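Local coordinates for protein titin heart isoform N2-B (Homo sapiens, PDB 2BK8) that forms an immunoglobulin-like domain of the giant muscle protein titin at the M-band, where it probably serves a structural role, at residues I25-G39 with L68-Y81. Residues are numbered along the deposited sequence; the frame is centred on the assembly and turned at random.
Sequences IENYDQSTQVTWYFG and LDDGTYRCKVVNDY
Ser31 OG, gripped from both segments, accepts from Asp80 N at 3.0 Å and donates to Asp29 OD1 on the syn side of the carboxylate. Asp29 OD1 also takes Ser31 N from above that plane, closing an Asx turn; the hydroxyl thus ties the 29-32 type I turn to the chain just beyond strand 71-78. In a second Asx turn Asn79 OD1 accepts Tyr81 N from above its amide plane, and Gly82 N as well. From this end, strands 33-38 and 71-78 run antiparallel, with paired backbone bonds at Gln33-Val78, Thr35-Lys76 and Tyr37-Arg74; Gly39 N extends the ladder to Thr72 O, which shares a water with Gly39 O. On the inner face, Cys75 lies over the six-membered ring of Trp36: CB stands 3.7 Å from its centroid, 7° off the normal, and SG follows at 4.1 Å. With SG anti to the backbone N (chi1 180°), the sulfur also reaches Val34 CG1. Farther along, the Phe38 and Tyr73 rings lie nearly parallel, planes 15° apart, but slid so that they barely overlap, Tyr73 OH standing over the Phe38 ring. That hydroxyl donates to a lone pair of Asp69 O at 2.8 Å, which holds it over the phenylalanine face. Leu60 of the facing sheet touches Trp36 and Tyr73. The core tryptophan and this tyrosine corner are typical of the C and F strands of immunoglobulin sandwiches, here of the I-set.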
ATOM      1  N   ILE A  25       7.201  -7.138   6.102  1.00 32.29           N
ATOM      2  CA  ILE A  25       6.568  -8.417   6.507  1.00 33.95           C
ATOM      3  C   ILE A  25       7.476  -9.320   7.334  1.00 32.58           C
ATOM      4  O   ILE A  25       8.636  -9.547   6.979  1.00 29.60           O
ATOM      5  CB  ILE A  25       5.961  -9.133   5.248  1.00 36.77           C
ATOM      6  CG1 ILE A  25       4.838  -8.270   4.662  1.00 39.64           C
ATOM      7  CG2 ILE A  25       5.330 -10.460   5.626  1.00 34.88           C
ATOM      8  CD1 ILE A  25       4.922  -7.988   3.140  1.00 41.07           C
ATOM      9  N   GLU A  26       6.936  -9.818   8.456  1.00 24.62           N
ATOM     10  CA  GLU A  26       7.625 -10.816   9.282  1.00 27.71           C
ATOM     11  C   GLU A  26       7.197 -12.211   8.842  1.00 28.52           C
ATOM     12  O   GLU A  26       6.013 -12.448   8.564  1.00 28.74           O
ATOM     13  CB  GLU A  26       7.320 -10.575  10.755  1.00 26.15           C
ATOM     14  CG  GLU A  26       7.705  -9.216  11.353  1.00 34.51           C
ATOM     15  CD  GLU A  26       9.177  -8.794  11.140  1.00 39.28           C
ATOM     16  OE1 GLU A  26      10.100  -9.584  11.438  1.00 41.01           O
ATOM     17  OE2 GLU A  26       9.401  -7.632  10.721  1.00 38.50           O
ATOM     18  N   ASN A  27       8.163 -13.136   8.807  1.00 29.34           N
ATOM     19  CA  ASN A  27       7.957 -14.558   8.471  1.00 31.73           C
ATOM     20  C   ASN A  27       7.318 -14.810   7.096  1.00 33.68           C
ATOM     21  O   ASN A  27       6.483 -15.713   6.921  1.00 32.38           O
ATOM     22  CB  ASN A  27       7.222 -15.322   9.592  1.00 29.74           C
ATOM     23  CG  ASN A  27       7.817 -15.080  10.974  1.00 34.28           C
ATOM     24  OD1 ASN A  27       8.832 -15.675  11.340  1.00 27.16           O
ATOM     25  ND2 ASN A  27       7.148 -14.244  11.772  1.00 31.47           N
ATOM     26  N   TYR A  28       7.705 -13.968   6.136  1.00 32.51           N
ATOM     27  CA  TYR A  28       7.481 -14.231   4.716  1.00 34.21           C
ATOM     28  C   TYR A  28       8.201 -15.513   4.251  1.00 35.32           C
ATOM     29  O   TYR A  28       9.207 -15.943   4.849  1.00 37.23           O
ATOM     30  CB  TYR A  28       7.925 -13.017   3.889  1.00 34.55           C
ATOM     31  CG  TYR A  28       9.399 -12.689   4.020  1.00 33.09           C
ATOM     32  CD1 TYR A  28      10.339 -13.269   3.170  1.00 32.14           C
ATOM     33  CD2 TYR A  28       9.859 -11.825   5.017  1.00 28.60           C
ATOM     34  CE1 TYR A  28      11.694 -12.984   3.307  1.00 31.26           C
ATOM     35  CE2 TYR A  28      11.199 -11.520   5.142  1.00 26.39           C
ATOM     36  CZ  TYR A  28      12.114 -12.096   4.298  1.00 29.91           C
ATOM     37  OH  TYR A  28      13.458 -11.813   4.429  1.00 33.04           O
ATOM     38  N   ASP A  29       7.676 -16.133   3.196  1.00 35.31           N
ATOM     39  CA  ASP A  29       8.329 -17.286   2.563  1.00 35.54           C
ATOM     40  C   ASP A  29       8.049 -17.346   1.047  1.00 33.25           C
ATOM     41  O   ASP A  29       7.553 -16.365   0.464  1.00 34.67           O
ATOM     42  CB  ASP A  29       7.979 -18.604   3.284  1.00 37.16           C
ATOM     43  CG  ASP A  29       6.509 -19.001   3.146  1.00 38.82           C
ATOM     44  OD1 ASP A  29       5.776 -18.460   2.295  1.00 38.63           O
ATOM     45  OD2 ASP A  29       6.089 -19.909   3.893  1.00 42.91           O
ATOM     46  N   GLN A  30       8.363 -18.487   0.427  1.00 35.90           N
ATOM     47  CA  GLN A  30       8.217 -18.653  -1.023  1.00 33.52           C
ATOM     48  C   GLN A  30       6.776 -18.595  -1.516  1.00 33.00           C
ATOM     49  O   GLN A  30       6.555 -18.425  -2.716  1.00 31.75           O
ATOM     50  CB  GLN A  30       8.919 -19.933  -1.542  1.00 36.64           C
ATOM     51  CG  GLN A  30       8.303 -21.280  -1.108  1.00 42.01           C
ATOM     52  CD  GLN A  30       7.180 -21.781  -2.028  1.00 45.20           C
ATOM     53  OE1 GLN A  30       7.280 -21.720  -3.255  1.00 47.77           O
ATOM     54  NE2 GLN A  30       6.113 -22.294  -1.427  1.00 46.59           N
ATOM     55  N   SER A  31       5.802 -18.752  -0.619  1.00 31.61           N
ATOM     56  CA  SER A  31       4.394 -18.677  -1.030  1.00 33.46           C
ATOM     57  C   SER A  31       3.737 -17.292  -0.829  1.00 34.12           C
ATOM     58  O   SER A  31       2.591 -17.066  -1.251  1.00 33.82           O
ATOM     59  CB  SER A  31       3.567 -19.802  -0.374  1.00 35.79           C
ATOM     60  OG  SER A  31       3.209 -19.472   0.955  1.00 36.03           O
ATOM     61  N   THR A  32       4.459 -16.356  -0.206  1.00 34.56           N
ATOM     62  CA  THR A  32       3.923 -15.029   0.091  1.00 36.22           C
ATOM     63  C   THR A  32       3.577 -14.238  -1.187  1.00 35.31           C
ATOM     64  O   THR A  32       4.429 -14.107  -2.066  1.00 35.14           O
ATOM     65  CB  THR A  32       4.919 -14.224   0.955  1.00 35.33           C
ATOM     66  OG1 THR A  32       5.236 -14.980   2.132  1.00 31.47           O
ATOM     67  CG2 THR A  32       4.327 -12.882   1.354  1.00 39.43           C
ATOM     68  N   GLN A  33       2.335 -13.740  -1.281  1.00 36.63           N
ATOM     69  CA  GLN A  33       1.851 -12.863  -2.382  1.00 38.21           C
ATOM     70  C   GLN A  33       1.244 -11.577  -1.785  1.00 36.59           C
ATOM     71  O   GLN A  33       0.474 -11.637  -0.832  1.00 34.75           O
ATOM     72  CB  GLN A  33       0.802 -13.569  -3.273  1.00 38.54           C
ATOM     73  CG  GLN A  33       0.161 -12.640  -4.356  1.00 42.58           C
ATOM     74  CD  GLN A  33      -0.991 -13.281  -5.126  1.00 45.01           C
ATOM     75  OE1 GLN A  33      -2.099 -13.462  -4.594  1.00 49.51           O
ATOM     76  NE2 GLN A  33      -0.739 -13.614  -6.395  1.00 49.74           N
ATOM     77  N   VAL A  34       1.551 -10.419  -2.379  1.00 35.81           N
ATOM     78  CA  VAL A  34       1.090  -9.126  -1.835  1.00 35.23           C
ATOM     79  C   VAL A  34       0.193  -8.433  -2.836  1.00 35.43           C
ATOM     80  O   VAL A  34       0.507  -8.427  -4.032  1.00 32.68           O
ATOM     81  CB  VAL A  34       2.288  -8.180  -1.563  1.00 35.77           C
ATOM     82  CG1 VAL A  34       1.809  -6.764  -1.119  1.00 35.63           C
ATOM     83  CG2 VAL A  34       3.220  -8.796  -0.550  1.00 38.33           C
ATOM     84  N   THR A  35      -0.945  -7.917  -2.361  1.00 32.96           N
ATOM     85  CA  THR A  35      -1.852  -7.129  -3.221  1.00 34.86           C
ATOM     86  C   THR A  35      -2.230  -5.844  -2.472  1.00 36.76           C
ATOM     87  O   THR A  35      -2.612  -5.883  -1.291  1.00 34.16           O
ATOM     88  CB  THR A  35      -3.155  -7.927  -3.574  1.00 34.34           C
ATOM     89  OG1 THR A  35      -2.822  -9.211  -4.137  1.00 34.79           O
ATOM     90  CG2 THR A  35      -4.031  -7.166  -4.580  1.00 36.84           C
ATOM     91  N   TRP A  36      -2.152  -4.704  -3.163  1.00 33.64           N
ATOM     92  CA  TRP A  36      -2.587  -3.418  -2.573  1.00 34.83           C
ATOM     93  C   TRP A  36      -3.993  -3.013  -3.056  1.00 33.80           C
ATOM     94  O   TRP A  36      -4.407  -3.382  -4.166  1.00 33.69           O
ATOM     95  CB  TRP A  36      -1.599  -2.303  -2.923  1.00 33.73           C
ATOM     96  CG  TRP A  36      -0.231  -2.427  -2.309  1.00 35.19           C
ATOM     97  CD1 TRP A  36       0.791  -3.223  -2.737  1.00 34.77           C
ATOM     98  CD2 TRP A  36       0.254  -1.732  -1.144  1.00 35.80           C
ATOM     99  NE1 TRP A  36       1.893  -3.051  -1.920  1.00 34.44           N
ATOM    100  CE2 TRP A  36       1.592  -2.136  -0.945  1.00 29.48           C
ATOM    101  CE3 TRP A  36      -0.308  -0.773  -0.273  1.00 35.23           C
ATOM    102  CZ2 TRP A  36       2.409  -1.603   0.088  1.00 33.76           C
ATOM    103  CZ3 TRP A  36       0.484  -0.251   0.770  1.00 35.76           C
ATOM    104  CH2 TRP A  36       1.848  -0.692   0.951  1.00 34.38           C
ATOM    105  N   TYR A  37      -4.712  -2.256  -2.220  1.00 32.90           N
ATOM    106  CA  TYR A  37      -6.041  -1.705  -2.563  1.00 33.67           C
ATOM    107  C   TYR A  37      -6.122  -0.218  -2.198  1.00 35.60           C
ATOM    108  O   TYR A  37      -5.537   0.222  -1.217  1.00 37.12           O
ATOM    109  CB  TYR A  37      -7.181  -2.456  -1.854  1.00 33.04           C
ATOM    110  CG  TYR A  37      -7.269  -3.949  -2.147  1.00 32.11           C
ATOM    111  CD1 TYR A  37      -8.242  -4.475  -3.011  1.00 29.79           C
ATOM    112  CD2 TYR A  37      -6.396  -4.848  -1.516  1.00 32.80           C
ATOM    113  CE1 TYR A  37      -8.317  -5.851  -3.258  1.00 33.38           C
ATOM    114  CE2 TYR A  37      -6.451  -6.174  -1.779  1.00 33.02           C
ATOM    115  CZ  TYR A  37      -7.398  -6.689  -2.646  1.00 32.87           C
ATOM    116  OH  TYR A  37      -7.426  -8.072  -2.849  1.00 34.88           O
ATOM    117  N   PHE A  38      -6.836   0.551  -3.018  1.00 36.70           N
ATOM    118  CA  PHE A  38      -7.261   1.905  -2.652  1.00 36.38           C
ATOM    119  C   PHE A  38      -8.767   1.875  -2.455  1.00 36.12           C
ATOM    120  O   PHE A  38      -9.516   1.658  -3.412  1.00 34.58           O
ATOM    121  CB  PHE A  38      -6.888   2.912  -3.754  1.00 34.40           C
ATOM    122  CG  PHE A  38      -7.412   4.334  -3.517  1.00 35.76           C
ATOM    123  CD1 PHE A  38      -7.365   4.925  -2.250  1.00 34.72           C
ATOM    124  CD2 PHE A  38      -7.919   5.080  -4.587  1.00 36.48           C
ATOM    125  CE1 PHE A  38      -7.839   6.217  -2.023  1.00 34.61           C
ATOM    126  CE2 PHE A  38      -8.367   6.403  -4.381  1.00 35.56           C
ATOM    127  CZ  PHE A  38      -8.344   6.962  -3.100  1.00 33.71           C
ATOM    128  N   GLY A  39      -9.221   2.108  -1.225  1.00 35.89           N
ATOM    129  CA  GLY A  39     -10.637   1.896  -0.913  1.00 36.04           C
ATOM    130  C   GLY A  39     -11.072   0.516  -1.399  1.00 36.66           C
ATOM    131  O   GLY A  39     -10.451  -0.488  -1.016  1.00 37.55           O
ATOM    132  N   LEU A  68      -8.812  13.033  -5.996  1.00 33.35           N
ATOM    133  CA  LEU A  68      -9.413  11.673  -5.998  1.00 33.31           C
ATOM    134  C   LEU A  68      -8.652  10.661  -5.150  1.00 33.47           C
ATOM    135  O   LEU A  68      -9.228   9.673  -4.706  1.00 36.17           O
ATOM    136  CB  LEU A  68      -9.519  11.095  -7.402  1.00 32.25           C
ATOM    137  CG  LEU A  68     -10.511  11.758  -8.360  1.00 30.94           C
ATOM    138  CD1 LEU A  68     -10.368  11.101  -9.724  1.00 35.98           C
ATOM    139  CD2 LEU A  68     -11.968  11.654  -7.888  1.00 35.25           C
ATOM    140  N   ASP A  69      -7.355  10.912  -4.955  1.00 34.41           N
ATOM    141  CA  ASP A  69      -6.455   9.960  -4.298  1.00 31.53           C
ATOM    142  C   ASP A  69      -6.531   9.959  -2.768  1.00 35.26           C
ATOM    143  O   ASP A  69      -5.940   9.080  -2.144  1.00 34.67           O
ATOM    144  CB  ASP A  69      -4.985  10.153  -4.806  1.00 31.62           C
ATOM    145  CG  ASP A  69      -4.859   9.904  -6.314  1.00 33.16           C
ATOM    146  OD1 ASP A  69      -5.444   8.904  -6.828  1.00 34.45           O
ATOM    147  OD2 ASP A  69      -4.212  10.730  -7.007  1.00 35.17           O
ATOM    148  N   ASP A  70      -7.249  10.927  -2.188  1.00 32.67           N
ATOM    149  CA  ASP A  70      -7.438  11.030  -0.732  1.00 34.61           C
ATOM    150  C   ASP A  70      -8.314   9.855  -0.243  1.00 36.85           C
ATOM    151  O   ASP A  70      -9.441   9.664  -0.725  1.00 37.83           O
ATOM    152  CB  ASP A  70      -8.017  12.418  -0.368  1.00 36.38           C
ATOM    153  CG  ASP A  70      -8.098  12.671   1.149  1.00 34.85           C
ATOM    154  OD1 ASP A  70      -8.721  11.838   1.850  1.00 37.44           O
ATOM    155  OD2 ASP A  70      -7.567  13.714   1.625  1.00 35.05           O
ATOM    156  N   GLY A  71      -7.780   9.072   0.700  1.00 36.45           N
ATOM    157  CA  GLY A  71      -8.512   7.947   1.341  1.00 36.15           C
ATOM    158  C   GLY A  71      -7.636   6.928   2.058  1.00 39.54           C
ATOM    159  O   GLY A  71      -6.548   7.256   2.589  1.00 38.37           O
ATOM    160  N   THR A  72      -8.108   5.680   2.055  1.00 37.13           N
ATOM    161  CA  THR A  72      -7.459   4.590   2.783  1.00 37.14           C
ATOM    162  C   THR A  72      -6.799   3.577   1.845  1.00 39.64           C
ATOM    163  O   THR A  72      -7.450   3.114   0.894  1.00 39.20           O
ATOM    164  CB  THR A  72      -8.474   3.867   3.685  1.00 40.32           C
ATOM    165  OG1 THR A  72      -9.099   4.809   4.572  1.00 38.08           O
ATOM    166  CG2 THR A  72      -7.777   2.800   4.500  1.00 37.95           C
ATOM    167  N   TYR A  73      -5.533   3.229   2.133  1.00 36.53           N
ATOM    168  CA  TYR A  73      -4.754   2.258   1.328  1.00 36.82           C
ATOM    169  C   TYR A  73      -4.492   1.011   2.190  1.00 37.24           C
ATOM    170  O   TYR A  73      -4.189   1.149   3.381  1.00 40.93           O
ATOM    171  CB  TYR A  73      -3.436   2.902   0.828  1.00 35.81           C
ATOM    172  CG  TYR A  73      -3.688   3.958  -0.235  1.00 38.56           C
ATOM    173  CD1 TYR A  73      -3.474   3.677  -1.577  1.00 38.36           C
ATOM    174  CD2 TYR A  73      -4.215   5.208   0.114  1.00 39.46           C
ATOM    175  CE1 TYR A  73      -3.779   4.635  -2.578  1.00 34.90           C
ATOM    176  CE2 TYR A  73      -4.507   6.175  -0.872  1.00 37.13           C
ATOM    177  CZ  TYR A  73      -4.291   5.878  -2.202  1.00 35.80           C
ATOM    178  OH  TYR A  73      -4.584   6.865  -3.150  1.00 35.56           O
ATOM    179  N   ARG A  74      -4.666  -0.185   1.616  1.00 36.69           N
ATOM    180  CA  ARG A  74      -4.483  -1.474   2.328  1.00 35.82           C
ATOM    181  C   ARG A  74      -3.400  -2.283   1.632  1.00 37.47           C
ATOM    182  O   ARG A  74      -3.384  -2.380   0.408  1.00 35.33           O
ATOM    183  CB  ARG A  74      -5.785  -2.289   2.328  1.00 33.15           C
ATOM    184  CG  ARG A  74      -5.719  -3.744   2.872  1.00 35.28           C
ATOM    185  CD  ARG A  74      -7.103  -4.415   2.707  1.00 36.15           C
ATOM    186  NE  ARG A  74      -7.212  -5.745   3.302  1.00 39.28           N
ATOM    187  CZ  ARG A  74      -8.363  -6.400   3.473  1.00 39.25           C
ATOM    188  NH1 ARG A  74      -9.520  -5.849   3.112  1.00 42.87           N
ATOM    189  NH2 ARG A  74      -8.377  -7.599   4.030  1.00 39.62           N
ATOM    190  N   CYS A  75      -2.486  -2.852   2.416  1.00 33.87           N
ATOM    191  CA  CYS A  75      -1.530  -3.863   1.912  1.00 32.14           C
ATOM    192  C   CYS A  75      -2.006  -5.208   2.438  1.00 33.68           C
ATOM    193  O   CYS A  75      -2.014  -5.443   3.669  1.00 35.24           O
ATOM    194  CB  CYS A  75      -0.115  -3.586   2.435  1.00 33.00           C
ATOM    195  SG  CYS A  75       1.151  -4.786   1.884  1.00 36.58           S
ATOM    196  N   LYS A  76      -2.449  -6.070   1.522  1.00 32.41           N
ATOM    197  CA  LYS A  76      -2.912  -7.430   1.875  1.00 33.19           C
ATOM    198  C   LYS A  76      -1.873  -8.518   1.565  1.00 34.11           C
ATOM    199  O   LYS A  76      -1.424  -8.687   0.425  1.00 33.12           O
ATOM    200  CB  LYS A  76      -4.284  -7.765   1.210  1.00 33.03           C
ATOM    201  CG  LYS A  76      -4.837  -9.143   1.610  1.00 35.37           C
ATOM    202  CD  LYS A  76      -6.171  -9.404   0.906  1.00 38.49           C
ATOM    203  CE  LYS A  76      -6.662 -10.816   1.158  1.00 40.81           C
ATOM    204  NZ  LYS A  76      -8.160 -10.922   1.163  1.00 44.16           N
ATOM    205  N   VAL A  77      -1.525  -9.300   2.589  1.00 33.77           N
ATOM    206  CA  VAL A  77      -0.486 -10.327   2.466  1.00 36.11           C
ATOM    207  C   VAL A  77      -1.058 -11.718   2.685  1.00 34.89           C
ATOM    208  O   VAL A  77      -1.759 -11.950   3.660  1.00 36.06           O
ATOM    209  CB  VAL A  77       0.714 -10.037   3.404  1.00 31.73           C
ATOM    210  CG1 VAL A  77       1.895 -10.727   2.887  1.00 32.44           C
ATOM    211  CG2 VAL A  77       1.038  -8.505   3.369  1.00 37.00           C
ATOM    212  N   VAL A  78      -0.803 -12.621   1.740  1.00 35.63           N
ATOM    213  CA  VAL A  78      -1.375 -13.977   1.777  1.00 35.10           C
ATOM    214  C   VAL A  78      -0.293 -15.001   1.495  1.00 36.78           C
ATOM    215  O   VAL A  78       0.488 -14.837   0.554  1.00 32.35           O
ATOM    216  CB  VAL A  78      -2.519 -14.156   0.724  1.00 34.55           C
ATOM    217  CG1 VAL A  78      -3.089 -15.562   0.746  1.00 37.54           C
ATOM    218  CG2 VAL A  78      -3.622 -13.154   0.959  1.00 35.83           C
ATOM    219  N   ASN A  79      -0.239 -16.037   2.334  1.00 36.65           N
ATOM    220  CA  ASN A  79       0.505 -17.266   2.023  1.00 39.43           C
ATOM    221  C   ASN A  79      -0.259 -18.552   2.275  1.00 38.83           C
ATOM    222  O   ASN A  79      -1.480 -18.534   2.430  1.00 38.55           O
ATOM    223  CB  ASN A  79       1.909 -17.300   2.651  1.00 40.15           C
ATOM    224  CG  ASN A  79       1.905 -17.452   4.157  1.00 43.26           C
ATOM    225  OD1 ASN A  79       0.863 -17.423   4.819  1.00 46.23           O
ATOM    226  ND2 ASN A  79       3.101 -17.608   4.714  1.00 42.72           N
ATOM    227  N   ASP A  80       0.487 -19.658   2.314  1.00 38.62           N
ATOM    228  CA  ASP A  80      -0.043 -21.020   2.459  1.00 39.31           C
ATOM    229  C   ASP A  80      -0.585 -21.319   3.851  1.00 39.73           C
ATOM    230  O   ASP A  80      -1.138 -22.410   4.094  1.00 40.87           O
ATOM    231  CB  ASP A  80       1.063 -22.023   2.121  1.00 38.14           C
ATOM    232  CG  ASP A  80       1.255 -22.223   0.621  1.00 36.71           C
ATOM    233  OD1 ASP A  80       0.475 -21.679  -0.189  1.00 36.94           O
ATOM    234  OD2 ASP A  80       2.187 -22.964   0.250  1.00 39.79           O
ATOM    235  N   TYR A  81      -0.404 -20.381   4.772  1.00 40.94           N
ATOM    236  CA  TYR A  81      -0.773 -20.581   6.175  1.00 45.86           C
ATOM    237  C   TYR A  81      -1.887 -19.654   6.643  1.00 44.67           C
ATOM    238  O   TYR A  81      -2.661 -20.015   7.532  1.00 46.22           O
ATOM    239  CB  TYR A  81       0.456 -20.446   7.078  1.00 48.34           C
ATOM    240  CG  TYR A  81       1.492 -21.525   6.842  1.00 51.30           C
ATOM    241  CD1 TYR A  81       1.215 -22.860   7.138  1.00 51.10           C
ATOM    242  CD2 TYR A  81       2.745 -21.213   6.315  1.00 52.23           C
ATOM    243  CE1 TYR A  81       2.160 -23.859   6.918  1.00 52.67           C
ATOM    244  CE2 TYR A  81       3.701 -22.208   6.094  1.00 51.93           C
ATOM    245  CZ  TYR A  81       3.399 -23.523   6.396  1.00 51.88           C
ATOM    246  OH  TYR A  81       4.336 -24.513   6.181  1.00 52.71           O
TER
HETATM  247  O   HOH W   1      -8.362   0.143   1.315  1.00 51.17           O